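Local coordinates for C protein alpha-antigen (Streptococcus agalactiae, PDB 1YWM) that may contribute to both virulence and immunity as a peptidoglycan-anchored protein of the streptococcal cell wall, seen here as its N-terminal domain, at residues I157-D160 against I161-P165; S173-V176 against E177-L181; Y121-T124 against T125-K129; W142-E145 against S146-V150. All blocks are in the same frame, centred on the assembly; numbering follows the deposited sequence.

Contact 1 of 4, residues I157-D160 against I161-P165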
loop_
_atom_site.group_PDB
_atom_site.type_symbol
_atom_site.label_atom_id
_atom_site.label_comp_id
_atom_site.label_asym_id
_atom_site.label_seq_id
_atom_site.Cartn_x
_atom_site.Cartn_y
_atom_site.Cartn_z
ATOM N N ILE A 157 -3.584 13.449 -2.500
ATOM C CA ILE A 157 -2.907 12.477 -1.668
ATOM C C ILE A 157 -3.727 11.175 -1.530
ATOM O O ILE A 157 -3.182 10.062 -1.621
ATOM C CB ILE A 157 -2.594 13.076 -0.277
ATOM C CG1 ILE A 157 -1.529 14.194 -0.435
ATOM C CG2 ILE A 157 -2.046 11.964 0.642
ATOM C CD1 ILE A 157 -1.232 15.062 0.814
ATOM N N LYS A 158 -5.025 11.310 -1.274
ATOM C CA LYS A 158 -5.848 10.120 -1.063
ATOM C C LYS A 158 -5.915 9.265 -2.339
ATOM O O LYS A 158 -5.802 8.040 -2.280
ATOM C CB LYS A 158 -7.248 10.517 -0.559
ATOM C CG LYS A 158 -8.314 9.383 -0.552
ATOM C CD LYS A 158 -8.356 8.652 0.763
ATOM C CE LYS A 158 -9.704 7.888 1.017
ATOM N NZ LYS A 158 -10.404 7.303 -0.184
ATOM N N THR A 159 -6.093 9.908 -3.481
ATOM C CA THR A 159 -6.089 9.178 -4.769
ATOM C C THR A 159 -4.775 8.398 -4.977
ATOM O O THR A 159 -4.779 7.229 -5.383
ATOM C CB THR A 159 -6.357 10.175 -5.913
ATOM O OG1 THR A 159 -7.688 10.683 -5.758
ATOM C CG2 THR A 159 -6.399 9.467 -7.269
ATOM N N ASP A 160 -3.674 9.053 -4.640
ATOM C CA ASP A 160 -2.330 8.502 -4.774
ATOM C C ASP A 160 -2.135 7.241 -3.896
ATOM O O ASP A 160 -1.740 6.183 -4.401
ATOM C CB ASP A 160 -1.343 9.611 -4.437
ATOM C CG ASP A 160 0.111 9.202 -4.635
ATOM O OD1 ASP A 160 0.400 8.253 -5.384
ATOM O OD2 ASP A 160 1.032 9.797 -4.072
ATOM N N ILE A 161 -2.493 7.322 -2.614
ATOM C CA ILE A 161 -2.303 6.178 -1.737
ATOM C C ILE A 161 -3.337 5.083 -2.003
ATOM O O ILE A 161 -3.080 3.916 -1.696
ATOM C CB ILE A 161 -2.214 6.563 -0.244
ATOM C CG1 ILE A 161 -3.531 7.190 0.273
ATOM C CG2 ILE A 161 -0.948 7.459 0.013
ATOM C CD1 ILE A 161 -3.527 7.440 1.812
ATOM N N ASP A 162 -4.480 5.440 -2.588
ATOM C CA ASP A 162 -5.485 4.421 -2.908
ATOM C C ASP A 162 -4.989 3.580 -4.070
ATOM O O ASP A 162 -5.277 2.393 -4.167
ATOM C CB ASP A 162 -6.841 5.048 -3.282
ATOM C CG ASP A 162 -7.634 5.486 -2.070
ATOM O OD1 ASP A 162 -8.639 6.219 -2.236
ATOM O OD2 ASP A 162 -7.337 5.136 -0.915
ATOM N N ASN A 163 -4.274 4.212 -4.966
ATOM C CA ASN A 163 -3.912 3.566 -6.234
ATOM C C ASN A 163 -2.491 3.028 -6.316
ATOM O O ASN A 163 -2.232 2.075 -7.045
ATOM C CB ASN A 163 -4.188 4.526 -7.392
ATOM C CG ASN A 163 -5.698 4.755 -7.605
ATOM O OD1 ASN A 163 -6.510 3.870 -7.352
ATOM N ND2 ASN A 163 -6.060 5.928 -8.093
ATOM N N ASN A 164 -1.578 3.621 -5.559
ATOM C CA ASN A 164 -0.144 3.426 -5.817
ATOM C C ASN A 164 0.573 2.972 -4.560
ATOM O O ASN A 164 0.307 3.478 -3.457
ATOM C CB ASN A 164 0.521 4.712 -6.366
ATOM C CG ASN A 164 -0.150 5.255 -7.605
ATOM O OD1 ASN A 164 -0.382 4.541 -8.589
ATOM N ND2 ASN A 164 -0.437 6.565 -7.587
ATOM N N PRO A 165 1.468 1.990 -4.693
ATOM C CA PRO A 165 2.215 1.505 -3.529
ATOM C C PRO A 165 3.247 2.532 -3.074
ATOM O O PRO A 165 3.770 3.265 -3.908
ATOM C CB PRO A 165 2.921 0.237 -4.052
ATOM C CG PRO A 165 3.062 0.479 -5.545
ATOM C CD PRO A 165 1.838 1.288 -5.941
#

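Contact 2 of 4, residues S173-V176 against E177-L181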
loop_
_atom_site.group_PDB
_atom_site.type_symbol
_atom_site.label_atom_id
_atom_site.label_comp_id
_atom_site.label_asym_id
_atom_site.label_seq_id
_atom_site.Cartn_x
_atom_site.Cartn_y
_atom_site.Cartn_z
ATOM N N SER A 173 6.251 11.223 4.915
ATOM C CA SER A 173 6.378 12.520 4.257
ATOM C C SER A 173 5.002 13.110 3.861
ATOM O O SER A 173 4.778 14.338 3.932
ATOM C CB SER A 173 7.362 12.467 3.084
ATOM O OG SER A 173 6.792 11.855 1.945
ATOM N N LYS A 174 4.063 12.237 3.504
ATOM C CA LYS A 174 2.712 12.697 3.144
ATOM C C LYS A 174 1.951 13.177 4.397
ATOM O O LYS A 174 1.070 14.023 4.303
ATOM C CB LYS A 174 1.935 11.602 2.378
ATOM C CG LYS A 174 2.443 11.366 0.969
ATOM C CD LYS A 174 1.805 10.133 0.397
ATOM C CE LYS A 174 2.112 9.882 -1.093
ATOM N NZ LYS A 174 3.215 10.663 -1.715
ATOM N N ILE A 175 2.264 12.613 5.563
ATOM C CA ILE A 175 1.641 13.068 6.797
ATOM C C ILE A 175 2.034 14.528 7.043
ATOM O O ILE A 175 1.180 15.351 7.424
ATOM C CB ILE A 175 2.019 12.179 8.007
ATOM C CG1 ILE A 175 1.322 10.827 7.889
ATOM C CG2 ILE A 175 1.605 12.856 9.352
ATOM C CD1 ILE A 175 1.791 9.771 8.914
ATOM N N VAL A 176 3.316 14.826 6.805
ATOM C CA VAL A 176 3.832 16.186 6.901
ATOM C C VAL A 176 3.130 17.081 5.877
ATOM O O VAL A 176 2.726 18.198 6.229
ATOM C CB VAL A 176 5.386 16.280 6.717
ATOM C CG1 VAL A 176 5.858 17.768 6.702
ATOM C CG2 VAL A 176 6.108 15.509 7.804
ATOM N N GLU A 177 3.010 16.628 4.619
ATOM C CA GLU A 177 2.266 17.413 3.629
ATOM C C GLU A 177 0.829 17.746 4.094
ATOM O O GLU A 177 0.316 18.855 3.817
ATOM C CB GLU A 177 2.236 16.712 2.260
ATOM C CG GLU A 177 3.603 16.639 1.575
ATOM C CD GLU A 177 3.581 15.811 0.293
ATOM O OE1 GLU A 177 2.495 15.641 -0.287
ATOM O OE2 GLU A 177 4.656 15.332 -0.137
ATOM N N VAL A 178 0.179 16.780 4.751
ATOM C CA VAL A 178 -1.217 16.935 5.199
ATOM C C VAL A 178 -1.260 17.968 6.328
ATOM O O VAL A 178 -2.151 18.822 6.367
ATOM C CB VAL A 178 -1.833 15.580 5.631
ATOM C CG1 VAL A 178 -3.196 15.766 6.373
ATOM C CG2 VAL A 178 -2.074 14.689 4.374
ATOM N N ASN A 179 -0.304 17.885 7.258
ATOM C CA ASN A 179 -0.211 18.879 8.332
ATOM C C ASN A 179 -0.033 20.285 7.789
ATOM O O ASN A 179 -0.635 21.248 8.322
ATOM C CB ASN A 179 0.986 18.598 9.241
ATOM C CG ASN A 179 0.896 17.278 9.937
ATOM O OD1 ASN A 179 -0.188 16.752 10.153
ATOM N ND2 ASN A 179 2.056 16.726 10.317
ATOM N N GLU A 180 0.817 20.407 6.762
ATOM C CA GLU A 180 1.055 21.675 6.080
ATOM C C GLU A 180 -0.164 22.207 5.324
ATOM O O GLU A 180 -0.460 23.416 5.392
ATOM C CB GLU A 180 2.274 21.586 5.140
ATOM C CG GLU A 180 3.600 21.508 5.899
ATOM C CD GLU A 180 3.823 22.730 6.808
ATOM O OE1 GLU A 180 3.632 23.871 6.322
ATOM O OE2 GLU A 180 4.162 22.546 8.000
ATOM N N LEU A 181 -0.857 21.332 4.594
ATOM C CA LEU A 181 -2.128 21.707 3.952
ATOM C C LEU A 181 -3.138 22.307 4.947
ATOM O O LEU A 181 -3.819 23.305 4.651
ATOM C CB LEU A 181 -2.785 20.497 3.240
ATOM C CG LEU A 181 -2.222 20.112 1.856
ATOM C CD1 LEU A 181 -2.660 18.655 1.496
ATOM C CD2 LEU A 181 -2.666 21.107 0.787
HETATM O O HOH W 1 2.462 13.737 -2.279
#

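Contact 3 of 4, residues Y121-T124 against T125-K129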
loop_
_atom_site.group_PDB
_atom_site.type_symbol
_atom_site.label_atom_id
_atom_site.label_comp_id
_atom_site.label_asym_id
_atom_site.label_seq_id
_atom_site.Cartn_x
_atom_site.Cartn_y
_atom_site.Cartn_z
ATOM N N TYR A 121 4.185 -1.410 4.334
ATOM C CA TYR A 121 3.960 -0.047 4.812
ATOM C C TYR A 121 2.599 0.011 5.445
ATOM O O TYR A 121 1.875 -0.979 5.459
ATOM C CB TYR A 121 4.116 0.949 3.662
ATOM C CG TYR A 121 3.074 0.906 2.543
ATOM C CD1 TYR A 121 3.110 -0.080 1.550
ATOM C CD2 TYR A 121 2.068 1.883 2.454
ATOM C CE1 TYR A 121 2.167 -0.090 0.493
ATOM C CE2 TYR A 121 1.124 1.878 1.404
ATOM C CZ TYR A 121 1.185 0.904 0.429
ATOM O OH TYR A 121 0.283 0.862 -0.606
ATOM N N ASP A 122 2.249 1.157 6.015
ATOM C CA ASP A 122 0.966 1.252 6.689
ATOM C C ASP A 122 0.488 2.677 6.517
ATOM O O ASP A 122 1.096 3.595 7.083
ATOM C CB ASP A 122 1.122 0.961 8.168
ATOM C CG ASP A 122 -0.197 0.790 8.858
ATOM O OD1 ASP A 122 -1.253 1.072 8.236
ATOM O OD2 ASP A 122 -0.277 0.315 10.000
ATOM N N SER A 123 -0.583 2.847 5.739
ATOM C CA SER A 123 -1.158 4.182 5.524
ATOM C C SER A 123 -2.216 4.563 6.609
ATOM O O SER A 123 -2.839 5.621 6.520
ATOM C CB SER A 123 -1.763 4.273 4.130
ATOM O OG SER A 123 -2.870 3.390 4.009
ATOM N N THR A 124 -2.390 3.728 7.633
ATOM C CA THR A 124 -3.462 3.929 8.609
ATOM C C THR A 124 -3.462 5.333 9.256
ATOM O O THR A 124 -4.506 6.010 9.302
ATOM C CB THR A 124 -3.446 2.828 9.695
ATOM O OG1 THR A 124 -3.763 1.550 9.093
ATOM C CG2 THR A 124 -4.593 3.050 10.697
ATOM N N THR A 125 -2.314 5.758 9.767
ATOM C CA THR A 125 -2.268 7.057 10.454
ATOM C C THR A 125 -2.442 8.219 9.470
ATOM O O THR A 125 -3.127 9.209 9.770
ATOM C CB THR A 125 -0.986 7.179 11.220
ATOM O OG1 THR A 125 -0.992 6.173 12.258
ATOM C CG2 THR A 125 -0.971 8.513 11.992
ATOM N N LEU A 126 -1.798 8.113 8.306
ATOM C CA LEU A 126 -2.028 9.085 7.243
ATOM C C LEU A 126 -3.507 9.194 6.927
ATOM O O LEU A 126 -4.049 10.313 6.829
ATOM C CB LEU A 126 -1.233 8.722 5.982
ATOM C CG LEU A 126 -1.440 9.527 4.683
ATOM C CD1 LEU A 126 -1.056 11.011 4.920
ATOM C CD2 LEU A 126 -0.542 8.908 3.593
ATOM N N ARG A 127 -4.185 8.056 6.782
ATOM C CA ARG A 127 -5.600 8.106 6.398
ATOM C C ARG A 127 -6.460 8.754 7.492
ATOM O O ARG A 127 -7.377 9.516 7.203
ATOM C CB ARG A 127 -6.118 6.706 6.058
ATOM C CG ARG A 127 -5.639 6.207 4.674
ATOM C CD ARG A 127 -6.018 4.696 4.438
ATOM N NE ARG A 127 -5.496 4.212 3.163
ATOM C CZ ARG A 127 -5.989 4.518 1.969
ATOM N NH1 ARG A 127 -5.413 4.022 0.885
ATOM N NH2 ARG A 127 -7.069 5.298 1.834
ATOM N N ASP A 128 -6.134 8.467 8.752
ATOM C CA ASP A 128 -6.814 9.099 9.882
ATOM C C ASP A 128 -6.557 10.590 9.870
ATOM O O ASP A 128 -7.479 11.376 10.058
ATOM C CB ASP A 128 -6.263 8.559 11.207
ATOM C CG ASP A 128 -6.788 7.192 11.536
ATOM O OD1 ASP A 128 -7.764 6.755 10.890
ATOM O OD2 ASP A 128 -6.280 6.489 12.432
ATOM N N LYS A 129 -5.300 10.970 9.689
ATOM C CA LYS A 129 -4.938 12.390 9.613
ATOM C C LYS A 129 -5.702 13.112 8.502
ATOM O O LYS A 129 -6.200 14.245 8.678
ATOM C CB LYS A 129 -3.425 12.569 9.432
ATOM C CG LYS A 129 -2.935 13.986 9.639
ATOM C CD LYS A 129 -3.195 14.449 11.098
ATOM C CE LYS A 129 -2.491 15.749 11.445
ATOM N NZ LYS A 129 -2.775 16.839 10.458
HETATM O O HOH W 2 0.330 6.044 8.238
HETATM O O HOH W 3 -7.410 4.828 8.995
#

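Contact 4 of 4, residues W142-E145 against S146-V150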
loop_
_atom_site.group_PDB
_atom_site.type_symbol
_atom_site.label_atom_id
_atom_site.label_comp_id
_atom_site.label_asym_id
_atom_site.label_seq_id
_atom_site.Cartn_x
_atom_site.Cartn_y
_atom_site.Cartn_z
ATOM N N TRP A 142 -14.306 28.523 8.172
ATOM C CA TRP A 142 -13.219 28.717 7.208
ATOM C C TRP A 142 -13.756 29.261 5.896
ATOM O O TRP A 142 -14.873 28.940 5.493
ATOM C CB TRP A 142 -12.517 27.355 6.909
ATOM C CG TRP A 142 -11.969 26.636 8.103
ATOM C CD1 TRP A 142 -12.371 25.403 8.569
ATOM C CD2 TRP A 142 -10.889 27.057 8.960
ATOM N NE1 TRP A 142 -11.634 25.064 9.676
ATOM C CE2 TRP A 142 -10.709 26.052 9.930
ATOM C CE3 TRP A 142 -10.069 28.203 9.016
ATOM C CZ2 TRP A 142 -9.712 26.128 10.932
ATOM C CZ3 TRP A 142 -9.076 28.285 10.003
ATOM C CH2 TRP A 142 -8.919 27.257 10.969
ATOM N N THR A 143 -12.978 30.110 5.229
ATOM C CA THR A 143 -13.374 30.585 3.908
ATOM C C THR A 143 -13.601 29.406 2.960
ATOM O O THR A 143 -12.893 28.395 3.030
ATOM C CB THR A 143 -12.333 31.524 3.278
ATOM O OG1 THR A 143 -11.083 30.836 3.096
ATOM C CG2 THR A 143 -11.984 32.689 4.236
ATOM N N GLU A 144 -14.558 29.549 2.053
ATOM C CA GLU A 144 -14.747 28.485 1.060
ATOM C C GLU A 144 -13.483 28.298 0.191
ATOM O O GLU A 144 -13.099 27.174 -0.144
ATOM C CB GLU A 144 -15.972 28.743 0.163
ATOM C CG GLU A 144 -16.372 27.480 -0.606
ATOM C CD GLU A 144 -17.461 27.691 -1.653
ATOM O OE1 GLU A 144 -18.637 27.431 -1.323
ATOM O OE2 GLU A 144 -17.137 28.076 -2.808
ATOM N N GLU A 145 -12.822 29.393 -0.146
ATOM C CA GLU A 145 -11.640 29.336 -1.002
ATOM C C GLU A 145 -10.502 28.535 -0.331
ATOM O O GLU A 145 -9.831 27.715 -0.987
ATOM C CB GLU A 145 -11.149 30.753 -1.352
ATOM C CG GLU A 145 -12.145 31.621 -2.143
ATOM C CD GLU A 145 -13.453 31.950 -1.399
ATOM O OE1 GLU A 145 -13.437 32.194 -0.159
ATOM O OE2 GLU A 145 -14.519 31.958 -2.066
ATOM N N SER A 146 -10.269 28.771 0.961
ATOM C CA SER A 146 -9.250 27.968 1.649
ATOM C C SER A 146 -9.676 26.488 1.835
ATOM O O SER A 146 -8.846 25.565 1.645
ATOM C CB SER A 146 -8.773 28.614 2.954
ATOM O OG SER A 146 -9.738 28.519 3.996
ATOM N N ARG A 147 -10.936 26.261 2.193
ATOM C CA ARG A 147 -11.448 24.888 2.305
ATOM C C ARG A 147 -11.163 24.124 1.006
ATOM O O ARG A 147 -10.695 22.980 1.022
ATOM C CB ARG A 147 -12.949 24.899 2.555
ATOM C CG ARG A 147 -13.605 23.517 2.484
ATOM C CD ARG A 147 -15.116 23.535 2.754
ATOM N NE ARG A 147 -15.307 24.309 4.020
ATOM C CZ ARG A 147 -15.770 25.548 4.117
ATOM N NH1 ARG A 147 -16.142 26.221 3.043
ATOM N NH2 ARG A 147 -15.859 26.119 5.310
ATOM N N THR A 148 -11.492 24.751 -0.114
ATOM C CA THR A 148 -11.396 24.081 -1.399
ATOM C C THR A 148 -9.946 23.742 -1.727
ATOM O O THR A 148 -9.654 22.658 -2.241
ATOM C CB THR A 148 -12.052 24.963 -2.460
ATOM O OG1 THR A 148 -13.481 24.928 -2.244
ATOM C CG2 THR A 148 -11.845 24.394 -3.877
ATOM N N GLU A 149 -9.035 24.663 -1.430
ATOM C CA GLU A 149 -7.624 24.408 -1.704
ATOM C C GLU A 149 -7.115 23.265 -0.846
ATOM O O GLU A 149 -6.367 22.403 -1.319
ATOM C CB GLU A 149 -6.789 25.683 -1.456
ATOM C CG GLU A 149 -5.286 25.462 -1.579
ATOM C CD GLU A 149 -4.486 26.740 -1.325
ATOM O OE1 GLU A 149 -3.278 26.760 -1.635
ATOM O OE2 GLU A 149 -5.065 27.727 -0.802
ATOM N N VAL A 150 -7.519 23.252 0.422
ATOM C CA VAL A 150 -7.095 22.192 1.336
ATOM C C VAL A 150 -7.680 20.832 0.892
ATOM O O VAL A 150 -6.949 19.822 0.789
ATOM C CB VAL A 150 -7.430 22.510 2.803
ATOM C CG1 VAL A 150 -7.238 21.250 3.733
ATOM C CG2 VAL A 150 -6.549 23.705 3.292
HETATM O O HOH W 4 -14.265 27.369 -3.089
#

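Contact 1 of 4, residues I157-D160 against I161-P165
Asp160 carries CG trans to its backbone N (chi1 -176°), and Asn164, the first residue to leave helical geometry, keeps CG beside its own N; the two side chains cross at about a right angle. Asn164 ND2 donates to Asp160 OD1 at 2.9 Å, almost straight at 170°, with the oxygen in the amide plane and its anti lone pair in use. Carboxylate and amide planes stand 60° apart. The same two residues are joined through the main chain, Asn164 N to Asp160 O at 2.8 Å, so one pair holds the C-terminal end of helix 144-163 twice. Lys166 adds a salt bridge to OD1.

One turn of helix joins Lys158 and Asp162. The lysine chain bends at chi2 and again at chi4, which brings NZ onto the syn lone pair of Asp162 OD1 at 2.9 Å, a salt bridge. Ile161 faces the bundle core, touching helices 124-137 and 168-182; its CG1 lies 3.5 Å from Ile157 O. The other oxygen of Asp162 pairs with Arg127 of helix 124-137. With a cation on each oxygen, the Asp162 carboxylate is probably stabilised in its ionised form while it links two helices.

Contact 2 of 4, residues S173-V176 against E177-L181
The amide of Asn179 has the carbonyl of Ile175 squarely beneath one of its faces: Ile175 O is 3.2 Å from Asn179 CG and nearly as close to both OD1 and ND2. No amide hydrogen points at this oxygen, which instead accepts from Asn179 N at 2.9 Å. The polar end of the amide looks to another helix, where OD1 accepts from Lys129 NZ of helix 124-137. Alongside, pointing the same way, runs the Ile175 side chain, its CG2 4.0 Å from Asn179 ND2.

This piece, some two and a half turns long, belongs to helix 168-182, the third long helix of the antiparallel three-helix bundle. Regular i to i+4 bonds run through it, from Glu177 N to Ser173 O through Glu180 N to Val176 O. One side is hydrophobic and turned inward: Val178 packs against Val133 and Ile130 of helix 124-137 and against Leu154 and Ile157 of helix 144-163, and its CG2 comes within 3.2 Å of Lys174 O. Ile175 leans on Leu126.

On another side the charged groups reach for each other without touching. Glu177 starts with CG anti to its carbonyl carbon (chi1 -68°) and is extended beyond, a course that takes CG past Ser173 O at 3.5 Å. Lys174 is largely stretched out too, and its NZ also has long, weak ion pairs to Asp160 and Asp170. A water sits between lysine and glutamate, accepting from Lys174 NZ at 3.2 Å and donating to Glu177 OE1 at 2.8 Å.

Contact 3 of 4, residues Y121-T124 against T125-K129
Ser123 and Arg127 face each other across the first turn of helix 124-137, the arginine laid back toward the start of the helix. Its chain is extended from CG to NE and runs past the serine, with CG 3.4 Å from Ser123 O. Ser123 OG, lodged between its own N and carbonyl carbon (chi1 65°), meets it at the guanidinium edge: Arg127 NE donates to OG at 2.9 Å, the oxygen 17° out of the plane. The backbones repeat the pairing, Arg127 N to Ser123 O at 2.8 Å.

Although Ser123 holds the N-cap position, its hydroxyl makes no capping bond; it is hydrogen-bonded to Asp44 OD2 of strand 40-44. Asp122 folds over instead in an Asx turn, Thr124 N reaching OD1 at 3.0 Å from above the carboxylate plane, while Thr124 OG1 donates to the same oxygen at 2.7 Å on its syn side. Asp128 lies beyond Thr124, joined to its carbonyl by N and by a water between Thr124 O and Asp128 OD1.

Here the beta sandwich, of fibronectin type, hands over to the three-helix bundle, Ser123 linking Asp44 of the one with Arg127 of the other. Arg127 also makes a salt bridge to Asp162 of helix 144-163: a carboxylate for its charge and a hydroxyl for NE limit the rotation of the buried guanidinium and probably stabilise the charge there.

Contact 4 of 4, residues W142-E145 against S146-V150
Hydroxyls first: Thr143 OG1 and Ser146 OG share a hydrogen bond of 2.8 Å in which either could be the donor. Each oxygen sits between its own backbone N and carbonyl carbon, which turns the two toward one another. Ser146 OG is gripped again by Val186 N, from the segment leading into helix 188-194.

Main-chain bonds follow, Arg147 N to Thr143 O at 3.0 Å and Thr148 N to Glu144 O at 2.9 Å. They open helix 144-163, the second of the three-helix bundle, with Thr143 at the N-cap position, at the end of the bundle far from the beta sandwich. Trp142 precedes it, its side chain touching Leu185 and Leu187 and its NE1 bonded to Asn136.

Guanidinium contacts come next. Arg147 bends at chi3 (-50°), swinging its head back over the helix start: Thr143 O lies 3.8 Å above one face, offset toward the rim, and Glu144 CG touches the edge in plane. NH2 makes a weak bond to Trp142 O (3.0 Å, 124°); the guanidinium's strongest polar partner is Ala137 O, at NE, and Asp139 O also accepts from NH2.

Last is water: one molecule donates to Glu144 OE2 at 3.0 Å and lies 2.7 Å from Thr148 OG1.

Overall arrangement
From the N terminus the chain completes the beta sandwich with strand 113-121, and contact 3 starts helix 124-137. A connecting loop leads to contact 4, which opens helix 144-163 at the far end of the bundle; contact 1 closes that same helix back near the sandwich, their centres about 22 Å apart. Contact 2 follows on helix 168-182. All four are local and run in series, so none nests in or crosses another. They meet in space instead: contact 1 reaches contact 3 where Pro165 packs against Tyr121, and contact 2 where Ile157 lies on Leu181, while contacts 2 and 3 meet at Val178 and Lys129. Leu181 touches Val150, linking contacts 2 and 4.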